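Local atomic coordinates of salmonella typhimurium DB7155 bacteriophage DET7 tailspike (Bacteriophage, PDB entry 2V5I), a protein that probably binds and hydrolyses the O-antigen polysaccharide of its Salmonella host, serving as the trimeric receptor-binding tailspike of the phage. Residues G306-V310 with S311-F315. Residues are numbered along the deposited sequence; the frame is centred on the assembly and turned at random. Where two conformers were deposited one is given.
Sequences GDLPV and SEYPF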
loop_
_atom_site.group_PDB
_atom_site.type_symbol
_atom_site.label_atom_id
_atom_site.label_comp_id
_atom_site.label_asym_id
_atom_site.label_seq_id
_atom_site.Cartn_x
_atom_site.Cartn_y
_atom_site.Cartn_z
ATOM N N GLY A 306 -13.110 -23.777 26.531
ATOM C CA GLY A 306 -11.731 -23.262 26.602
ATOM C C GLY A 306 -11.571 -21.828 26.063
ATOM O O GLY A 306 -10.438 -21.286 25.994
ATOM N N ASP A 307 -12.664 -21.195 25.672
ATOM C CA ASP A 307 -12.604 -19.870 25.029
ATOM C C ASP A 307 -13.642 -18.922 25.655
ATOM O O ASP A 307 -14.287 -19.255 26.681
ATOM C CB ASP A 307 -12.776 -20.009 23.517
ATOM C CG ASP A 307 -11.907 -19.008 22.714
ATOM O OD1 ASP A 307 -11.989 -17.814 23.037
ATOM O OD2 ASP A 307 -11.217 -19.393 21.732
ATOM N N LEU A 308 -13.818 -17.749 25.074
ATOM C CA LEU A 308 -14.816 -16.793 25.605
ATOM C C LEU A 308 -16.227 -17.339 25.391
ATOM O O LEU A 308 -16.559 -17.826 24.296
ATOM C CB LEU A 308 -14.677 -15.433 24.944
ATOM C CG LEU A 308 -13.284 -14.809 25.055
ATOM C CD1 LEU A 308 -13.143 -13.547 24.218
ATOM C CD2 LEU A 308 -12.914 -14.507 26.464
ATOM N N PRO A 309 -17.094 -17.186 26.409
ATOM C CA PRO A 309 -18.444 -17.725 26.292
ATOM C C PRO A 309 -19.354 -16.990 25.296
ATOM O O PRO A 309 -19.194 -15.800 25.020
ATOM C CB PRO A 309 -18.959 -17.648 27.754
ATOM C CG PRO A 309 -18.306 -16.485 28.294
ATOM C CD PRO A 309 -16.889 -16.537 27.722
ATOM N N VAL A 310 -20.365 -17.697 24.790
ATOM C CA VAL A 310 -21.357 -17.108 23.866
ATOM C C VAL A 310 -22.191 -16.018 24.572
ATOM O O VAL A 310 -22.603 -15.061 23.936
ATOM C CB VAL A 310 -22.264 -18.140 23.145
ATOM C CG1 VAL A 310 -21.452 -18.936 22.132
ATOM C CG2 VAL A 310 -22.984 -19.052 24.124
ATOM N N SER A 311 -22.333 -16.115 25.890
ATOM C CA SER A 311 -23.041 -15.070 26.629
ATOM C C SER A 311 -22.330 -13.736 26.564
ATOM O O SER A 311 -22.980 -12.691 26.645
ATOM C CB SER A 311 -23.225 -15.475 28.096
ATOM O OG SER A 311 -21.991 -15.819 28.680
ATOM N N GLU A 312 -21.004 -13.759 26.433
ATOM C CA GLU A 312 -20.206 -12.546 26.306
ATOM C C GLU A 312 -20.093 -12.080 24.845
ATOM O O GLU A 312 -20.196 -10.876 24.556
ATOM C CB GLU A 312 -18.815 -12.783 26.856
ATOM C CG GLU A 312 -17.952 -11.551 26.868
ATOM C CD GLU A 312 -16.634 -11.770 27.585
ATOM O OE1 GLU A 312 -16.389 -12.910 28.047
ATOM O OE2 GLU A 312 -15.857 -10.789 27.695
ATOM N N TYR A 313 -19.836 -13.025 23.929
ATOM C CA TYR A 313 -19.742 -12.715 22.491
ATOM C C TYR A 313 -20.508 -13.784 21.740
ATOM O O TYR A 313 -20.063 -14.948 21.713
ATOM C CB TYR A 313 -18.298 -12.753 21.992
ATOM C CG TYR A 313 -17.471 -11.618 22.542
ATOM C CD1 TYR A 313 -17.621 -10.326 22.040
ATOM C CD2 TYR A 313 -16.636 -11.822 23.598
ATOM C CE1 TYR A 313 -16.878 -9.284 22.554
ATOM C CE2 TYR A 313 -15.917 -10.770 24.159
ATOM C CZ TYR A 313 -16.049 -9.512 23.623
ATOM O OH TYR A 313 -15.313 -8.483 24.165
ATOM N N PRO A 314 -21.606 -13.417 21.050
ATOM C CA PRO A 314 -22.284 -14.353 20.160
ATOM C C PRO A 314 -21.378 -14.931 19.059
ATOM O O PRO A 314 -20.300 -14.381 18.755
ATOM C CB PRO A 314 -23.387 -13.517 19.510
ATOM C CG PRO A 314 -23.581 -12.360 20.424
ATOM C CD PRO A 314 -22.274 -12.107 21.057
ATOM N N PHE A 315 -21.802 -16.029 18.471
ATOM C CA PHE A 315 -21.045 -16.625 17.397
ATOM C C PHE A 315 -20.850 -15.586 16.268
ATOM O O PHE A 315 -21.755 -14.804 15.947
ATOM C CB PHE A 315 -21.681 -17.900 16.839
ATOM C CG PHE A 315 -21.582 -19.093 17.769
ATOM C CD1 PHE A 315 -20.375 -19.456 18.342
ATOM C CD2 PHE A 315 -22.689 -19.881 18.018
ATOM C CE1 PHE A 315 -20.256 -20.570 19.166
ATOM C CE2 PHE A 315 -22.581 -21.034 18.876
ATOM C CZ PHE A 315 -21.397 -21.369 19.421
#
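An alpha-turn in the long surface loop between strands 290-291 and 323-330 brings Pro309 and Val310 against Glu312, Tyr313 and Phe315. The carbonyl oxygen of Pro309 is gripped twice. The amide of Tyr313 reaches it in the carbonyl plane, with Tyr313 N 3.1 Å from Pro309 O and a nearly straight N-H...O angle of 171°. Glu312 N, also 3.1 Å from Pro309 O, approaches from above that plane and makes a more bent bond (137°). These i to i+4 and i to i+3 bonds close the turn, and the CA-H of Val310 points at the carbonyl of Tyr313, with Val310 CA 3.3 Å from Tyr313 O.

Two apolar pairs pack beside the turn. Val310 places CG1 over one face of the Phe315 ring, offset toward its rim, in a CH-pi contact 3.8 Å from the centroid. Leu308 and Tyr313 run alongside each other, and Leu308 CD1 meets the ring obliquely, 3.9 Å from Tyr313 CE2. Glu312 holds CG anti to its own amide nitrogen (chi1 -175°) and runs extended across the Pro309 ring, which brings Glu312 OE1 to 3.7 Å from Pro309 CD.

Arg304 of the same loop ties the two ends together, its NH1 donating to the carbonyls of Leu308 and Tyr313. Just before the turn, Asp307 OD1 accepts the amide of Leu308 and also bonds to Tyr273 OH, while OD2 bonds to Thr269 OG1, tying the loop to the end of strand 268-269 and the loop after it. The arrangement is that of an alpha-turn from Pro309 to Tyr313, set in a loop projecting from the parallel beta-helix of a P22-like tailspike.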